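Ribonucleoside triphosphate reductase (Lactobacillus leichmannii, PDB 1L1L) reduces ribonucleoside triphosphates to 2'-deoxyribonucleoside triphosphates as a B12-dependent, allosterically regulated class II ribonucleotide reductase that works as a monomer. Local coordinates at residues Asn61-Leu66 and Gln76-Glu81; Ile477-Leu482 and His564-Ala569. All coordinates share one frame; numbering follows the deposited sequence.

Interaction 1 (Asn61-Leu66 and Gln76-Glu81); sequences NLDPRL and QSLTEE
The loop at Asp63 passes helix 72-90 at Leu78, with the two CA atoms 8.7 Å apart, and turns into a 3-10 segment at 64-66. Leu78 touches the loop with both methyls. Leu78 CD1 meets Leu66 tip to tip, 3.4 Å from Leu66 CD2, which is tight for two carbons. Leu78 CD2 lies obliquely beside a salt bridge, 3.9 Å from Asp63 OD2 and close to Arg65 NH2. Asp63 heads an Asx turn: its OD1 accepts from Arg65 N at 2.9 Å, while Leu66 N bonds back to Asp63 O. The turn belongs to the link between helices 48-60 and 72-90, in the ribonucleotide reductase alpha domain. Arg65 bends at chi3 (-64°) and brings its guanidinium back, side-on, to the same carboxylate. Arg65 NE reaches Asp63 OD1 at 3.1 Å, and Arg65 NH2 reaches Asp63 OD2 at 2.8 Å. The guanidinium meets both oxygens on their syn sides, somewhat out of the carboxylate plane. Two bonds thus fix the rotation of both flat groups. Tyr532 OH of helix 512-536 also bonds to Asp63 OD2. Glu81, a turn further along the helix, forms salt bridges with Arg445 and Arg449 of helix 436-450.

Interaction 2 (Ile477-Leu482 and His564-Ala569); sequences IQDWLL and HFHYGA
One face of the Phe565 ring carries the side chain of Gln478, and the edge of the His566 ring meets the carboxylate of Asp479. The contact joins the first turn of helix 477-485 to the loop that leads into strand 570-578. In this enzyme, a 10-stranded alpha-beta barrel, that helix directly follows strand 471-474. Gln478 CG makes a CH-pi contact over the face of the Phe565 ring, 3.9 Å from its centroid. Gln478 CD lies over the same face but toward the rim, with the amide tilted 35° to the ring. Gln478 OE1 comes within 2.9 Å of Phe565 CE1, a close approach. A bend at chi2 (-48°) folds the Gln478 chain over the ring, and its NE2 bonds to Met563 O, just before the loop segment. This bond helps to hold the amide. Gln478 CG also touches His564 O, at 3.2 Å. A water bridges the two backbones beside it: it accepts from Gln478 N and donates to His564 O at 2.7 Å. The neighbouring pair is polar. The Asp479 carboxylate and the His566 imidazole are nearly coplanar, although the two side chains cross at about a right angle. Asp479 OD2 accepts from Ser560 N, so the carboxylate is held through both oxygens. This would help fix its rotation and present OD1 to the histidine. His566 NE2 donates to the syn lone pair of Asp479 OD1 at 2.7 Å, with an N-H...O angle of 162°.

Overall arrangement
From the N terminus, the chain leaves helix 48-60, turns at 61-66 and enters helix 72-90. Interaction 1 closes this short local loop, with nine residues between its segments. Far later, strand 471-474 leads into helix 477-485. The chain then runs through helix 512-536 and strand 545-546 before interaction 2 closes a loop of 81 residues, joining helix 477-485 to the loop before strand 570-578. The two contacts lie in series and neither nest nor cross. The centres of interactions 1 and 2 are about 36 Å apart. Helix 512-536 is common ground: it touches Asp63 and Arg65 of interaction 1, and Trp480 and Leu481 on the helix of interaction 2.

Interaction 1 (Asn61-Leu66 and Gln76-Glu81)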
loop_
_atom_site.group_PDB
_atom_site.type_symbol
_atom_site.label_atom_id
_atom_site.label_comp_id
_atom_site.label_asym_id
_atom_site.label_seq_id
_atom_site.Cartn_x
_atom_site.Cartn_y
_atom_site.Cartn_z
ATOM N N ASN A 61 18.650 -5.172 13.735
ATOM C CA ASN A 61 18.924 -4.356 14.910
ATOM C C ASN A 61 17.685 -3.865 15.638
ATOM O O ASN A 61 17.768 -3.000 16.519
ATOM C CB ASN A 61 19.807 -3.169 14.530
ATOM C CG ASN A 61 21.235 -3.589 14.223
ATOM O OD1 ASN A 61 21.850 -4.323 14.995
ATOM N ND2 ASN A 61 21.768 -3.122 13.101
ATOM N N LEU A 62 16.535 -4.418 15.266
ATOM C CA LEU A 62 15.279 -4.065 15.909
ATOM C C LEU A 62 14.949 -5.092 16.988
ATOM O O LEU A 62 14.168 -4.804 17.899
ATOM C CB LEU A 62 14.138 -4.013 14.887
ATOM C CG LEU A 62 14.061 -2.770 13.997
ATOM C CD1 LEU A 62 12.880 -2.923 13.029
ATOM C CD2 LEU A 62 13.886 -1.523 14.860
ATOM N N ASP A 63 15.536 -6.285 16.883
ATOM C CA ASP A 63 15.285 -7.333 17.871
ATOM C C ASP A 63 15.423 -6.687 19.250
ATOM O O ASP A 63 16.455 -6.105 19.575
ATOM C CB ASP A 63 16.279 -8.494 17.719
ATOM C CG ASP A 63 15.909 -9.692 18.585
ATOM O OD1 ASP A 63 15.793 -9.521 19.816
ATOM O OD2 ASP A 63 15.722 -10.799 18.038
ATOM N N PRO A 64 14.371 -6.774 20.071
ATOM C CA PRO A 64 14.356 -6.191 21.415
ATOM C C PRO A 64 15.415 -6.719 22.393
ATOM O O PRO A 64 15.834 -5.999 23.297
ATOM C CB PRO A 64 12.936 -6.478 21.888
ATOM C CG PRO A 64 12.647 -7.793 21.254
ATOM C CD PRO A 64 13.175 -7.609 19.850
ATOM N N ARG A 65 15.833 -7.969 22.214
ATOM C CA ARG A 65 16.835 -8.568 23.093
ATOM C C ARG A 65 18.141 -7.788 23.027
ATOM O O ARG A 65 18.867 -7.693 24.015
ATOM C CB ARG A 65 17.070 -10.028 22.701
ATOM C CG ARG A 65 15.939 -10.952 23.082
ATOM C CD ARG A 65 16.162 -12.342 22.534
ATOM N NE ARG A 65 16.168 -12.364 21.073
ATOM C CZ ARG A 65 16.389 -13.455 20.348
ATOM N NH1 ARG A 65 16.627 -14.616 20.945
ATOM N NH2 ARG A 65 16.365 -13.393 19.027
ATOM N N LEU A 66 18.431 -7.223 21.857
ATOM C CA LEU A 66 19.647 -6.440 21.660
ATOM C C LEU A 66 19.634 -5.175 22.515
ATOM O O LEU A 66 20.599 -4.412 22.525
ATOM C CB LEU A 66 19.798 -6.049 20.186
ATOM C CG LEU A 66 20.067 -7.158 19.166
ATOM C CD1 LEU A 66 19.960 -6.579 17.750
ATOM C CD2 LEU A 66 21.448 -7.761 19.406
ATOM N N GLN A 76 25.887 -13.170 17.723
ATOM C CA GLN A 76 26.429 -13.943 16.613
ATOM C C GLN A 76 25.321 -14.697 15.897
ATOM O O GLN A 76 25.367 -14.881 14.679
ATOM C CB GLN A 76 27.482 -14.940 17.109
ATOM C CG GLN A 76 28.091 -15.807 16.013
ATOM C CD GLN A 76 28.641 -14.993 14.847
ATOM O OE1 GLN A 76 29.195 -13.904 15.030
ATOM N NE2 GLN A 76 28.499 -15.529 13.640
ATOM N N SER A 77 24.334 -15.148 16.665
ATOM C CA SER A 77 23.202 -15.877 16.113
ATOM C C SER A 77 22.427 -14.923 15.201
ATOM O O SER A 77 22.035 -15.284 14.089
ATOM C CB SER A 77 22.295 -16.369 17.244
ATOM O OG SER A 77 21.278 -17.227 16.757
ATOM N N LEU A 78 22.218 -13.706 15.692
ATOM C CA LEU A 78 21.510 -12.682 14.937
ATOM C C LEU A 78 22.316 -12.305 13.707
ATOM O O LEU A 78 21.756 -12.083 12.632
ATOM C CB LEU A 78 21.279 -11.451 15.804
ATOM C CG LEU A 78 20.146 -11.581 16.819
ATOM C CD1 LEU A 78 19.997 -10.266 17.564
ATOM C CD2 LEU A 78 18.849 -11.948 16.103
ATOM N N THR A 79 23.637 -12.243 13.863
ATOM C CA THR A 79 24.495 -11.909 12.742
ATOM C C THR A 79 24.331 -12.964 11.651
ATOM O O THR A 79 24.174 -12.627 10.476
ATOM C CB THR A 79 25.981 -11.806 13.170
ATOM O OG1 THR A 79 26.142 -10.699 14.069
ATOM C CG2 THR A 79 26.871 -11.572 11.951
ATOM N N GLU A 80 24.345 -14.240 12.026
ATOM C CA GLU A 80 24.181 -15.301 11.035
ATOM C C GLU A 80 22.789 -15.279 10.397
ATOM O O GLU A 80 22.633 -15.604 9.215
ATOM C CB GLU A 80 24.451 -16.675 11.662
ATOM C CG GLU A 80 25.935 -17.066 11.644
ATOM C CD GLU A 80 26.241 -18.314 12.464
ATOM O OE1 GLU A 80 25.539 -19.340 12.296
ATOM O OE2 GLU A 80 27.200 -18.271 13.273
ATOM N N GLU A 81 21.778 -14.909 11.174
ATOM C CA GLU A 81 20.425 -14.858 10.631
ATOM C C GLU A 81 20.388 -13.751 9.580
ATOM O O GLU A 81 19.780 -13.900 8.523
ATOM C CB GLU A 81 19.410 -14.540 11.724
ATOM C CG GLU A 81 17.973 -14.768 11.282
ATOM C CD GLU A 81 16.960 -14.305 12.308
ATOM O OE1 GLU A 81 17.232 -14.437 13.523
ATOM O OE2 GLU A 81 15.879 -13.815 11.898
#

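Interaction 2 (Ile477-Leu482 and His564-Ala569)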
loop_
_atom_site.group_PDB
_atom_site.type_symbol
_atom_site.label_atom_id
_atom_site.label_comp_id
_atom_site.label_asym_id
_atom_site.label_seq_id
_atom_site.Cartn_x
_atom_site.Cartn_y
_atom_site.Cartn_z
ATOM N N ILE A 477 2.675 -16.377 -7.653
ATOM C CA ILE A 477 1.854 -17.568 -7.457
ATOM C C ILE A 477 1.452 -18.329 -8.719
ATOM O O ILE A 477 1.438 -19.563 -8.730
ATOM C CB ILE A 477 0.583 -17.212 -6.665
ATOM C CG1 ILE A 477 0.978 -16.704 -5.272
ATOM C CG2 ILE A 477 -0.353 -18.424 -6.585
ATOM C CD1 ILE A 477 -0.201 -16.145 -4.456
ATOM N N GLN A 478 1.107 -17.624 -9.785
ATOM C CA GLN A 478 0.735 -18.337 -10.988
ATOM C C GLN A 478 1.964 -19.010 -11.601
ATOM O O GLN A 478 1.869 -20.144 -12.078
ATOM C CB GLN A 478 0.064 -17.404 -11.999
ATOM C CG GLN A 478 -1.304 -16.872 -11.561
ATOM C CD GLN A 478 -2.243 -17.954 -11.030
ATOM O OE1 GLN A 478 -2.381 -19.021 -11.624
ATOM N NE2 GLN A 478 -2.902 -17.670 -9.909
ATOM N N ASP A 479 3.115 -18.328 -11.581
ATOM C CA ASP A 479 4.344 -18.909 -12.140
ATOM C C ASP A 479 4.708 -20.177 -11.372
ATOM O O ASP A 479 5.035 -21.214 -11.959
ATOM C CB ASP A 479 5.544 -17.958 -12.019
ATOM C CG ASP A 479 5.373 -16.666 -12.788
ATOM O OD1 ASP A 479 4.657 -16.639 -13.815
ATOM O OD2 ASP A 479 5.996 -15.673 -12.359
ATOM N N TRP A 480 4.667 -20.067 -10.050
ATOM C CA TRP A 480 5.010 -21.172 -9.167
ATOM C C TRP A 480 4.137 -22.405 -9.369
ATOM O O TRP A 480 4.649 -23.525 -9.395
ATOM C CB TRP A 480 4.924 -20.712 -7.712
ATOM C CG TRP A 480 5.321 -21.753 -6.709
ATOM C CD1 TRP A 480 6.490 -22.467 -6.686
ATOM C CD2 TRP A 480 4.590 -22.143 -5.537
ATOM N NE1 TRP A 480 6.532 -23.270 -5.570
ATOM C CE2 TRP A 480 5.381 -23.091 -4.848
ATOM C CE3 TRP A 480 3.345 -21.784 -5.001
ATOM C CZ2 TRP A 480 4.967 -23.684 -3.646
ATOM C CZ3 TRP A 480 2.935 -22.374 -3.804
ATOM C CH2 TRP A 480 3.747 -23.314 -3.142
ATOM N N LEU A 481 2.827 -22.200 -9.513
ATOM C CA LEU A 481 1.892 -23.308 -9.700
ATOM C C LEU A 481 1.914 -23.922 -11.101
ATOM O O LEU A 481 1.899 -25.141 -11.247
ATOM C CB LEU A 481 0.462 -22.859 -9.372
ATOM C CG LEU A 481 0.198 -22.346 -7.952
ATOM C CD1 LEU A 481 -1.265 -21.930 -7.827
ATOM C CD2 LEU A 481 0.535 -23.420 -6.937
ATOM N N LEU A 482 1.946 -23.082 -12.130
ATOM C CA LEU A 482 1.949 -23.576 -13.504
ATOM C C LEU A 482 3.170 -24.451 -13.750
ATOM O O LEU A 482 3.088 -25.511 -14.379
ATOM C CB LEU A 482 1.945 -22.407 -14.491
ATOM C CG LEU A 482 1.929 -22.764 -15.985
ATOM C CD1 LEU A 482 0.693 -23.591 -16.306
ATOM C CD2 LEU A 482 1.946 -21.486 -16.817
ATOM N N HIS A 564 -2.273 -12.715 -9.436
ATOM C CA HIS A 564 -2.654 -12.295 -10.786
ATOM C C HIS A 564 -2.006 -13.138 -11.894
ATOM O O HIS A 564 -0.944 -13.726 -11.706
ATOM C CB HIS A 564 -2.253 -10.838 -11.029
ATOM C CG HIS A 564 -3.030 -9.845 -10.224
ATOM N ND1 HIS A 564 -4.019 -10.212 -9.337
ATOM C CD2 HIS A 564 -2.983 -8.493 -10.199
ATOM C CE1 HIS A 564 -4.550 -9.127 -8.803
ATOM N NE2 HIS A 564 -3.940 -8.071 -9.309
ATOM N N PHE A 565 -2.654 -13.165 -13.051
ATOM C CA PHE A 565 -2.147 -13.887 -14.208
ATOM C C PHE A 565 -1.389 -12.871 -15.046
ATOM O O PHE A 565 -1.500 -11.667 -14.823
ATOM C CB PHE A 565 -3.304 -14.479 -15.007
ATOM C CG PHE A 565 -3.978 -15.629 -14.323
ATOM C CD1 PHE A 565 -3.480 -16.927 -14.465
ATOM C CD2 PHE A 565 -5.087 -15.422 -13.505
ATOM C CE1 PHE A 565 -4.077 -17.998 -13.801
ATOM C CE2 PHE A 565 -5.691 -16.493 -12.835
ATOM C CZ PHE A 565 -5.184 -17.782 -12.986
ATOM N N HIS A 566 -0.611 -13.346 -16.008
ATOM C CA HIS A 566 0.155 -12.447 -16.860
ATOM C C HIS A 566 -0.718 -11.772 -17.910
ATOM O O HIS A 566 -1.711 -12.343 -18.372
ATOM C CB HIS A 566 1.268 -13.229 -17.552
ATOM C CG HIS A 566 2.387 -13.613 -16.641
ATOM N ND1 HIS A 566 3.307 -12.700 -16.168
ATOM C CD2 HIS A 566 2.731 -14.807 -16.102
ATOM C CE1 HIS A 566 4.169 -13.315 -15.379
ATOM N NE2 HIS A 566 3.841 -14.594 -15.321
ATOM N N TYR A 567 -0.354 -10.551 -18.281
ATOM C CA TYR A 567 -1.103 -9.843 -19.302
ATOM C C TYR A 567 -0.987 -10.591 -20.629
ATOM O O TYR A 567 -1.916 -10.576 -21.433
ATOM C CB TYR A 567 -0.584 -8.410 -19.445
ATOM C CG TYR A 567 -1.299 -7.620 -20.513
ATOM C CD1 TYR A 567 -0.829 -7.600 -21.826
ATOM C CD2 TYR A 567 -2.469 -6.923 -20.221
ATOM C CE1 TYR A 567 -1.508 -6.908 -22.820
ATOM C CE2 TYR A 567 -3.153 -6.230 -21.206
ATOM C CZ TYR A 567 -2.667 -6.225 -22.503
ATOM O OH TYR A 567 -3.339 -5.530 -23.479
ATOM N N GLY A 568 0.152 -11.253 -20.842
ATOM C CA GLY A 568 0.374 -12.006 -22.074
ATOM C C GLY A 568 1.615 -12.891 -22.018
ATOM O O GLY A 568 2.524 -12.629 -21.239
ATOM N N ALA A 569 1.661 -13.929 -22.848
ATOM C CA ALA A 569 2.797 -14.864 -22.883
ATOM C C ALA A 569 4.090 -14.187 -23.332
ATOM O O ALA A 569 5.137 -14.320 -22.696
ATOM C CB ALA A 569 2.478 -16.021 -23.815
HETATM O O HOH W 1 0.707 -14.624 -9.769
#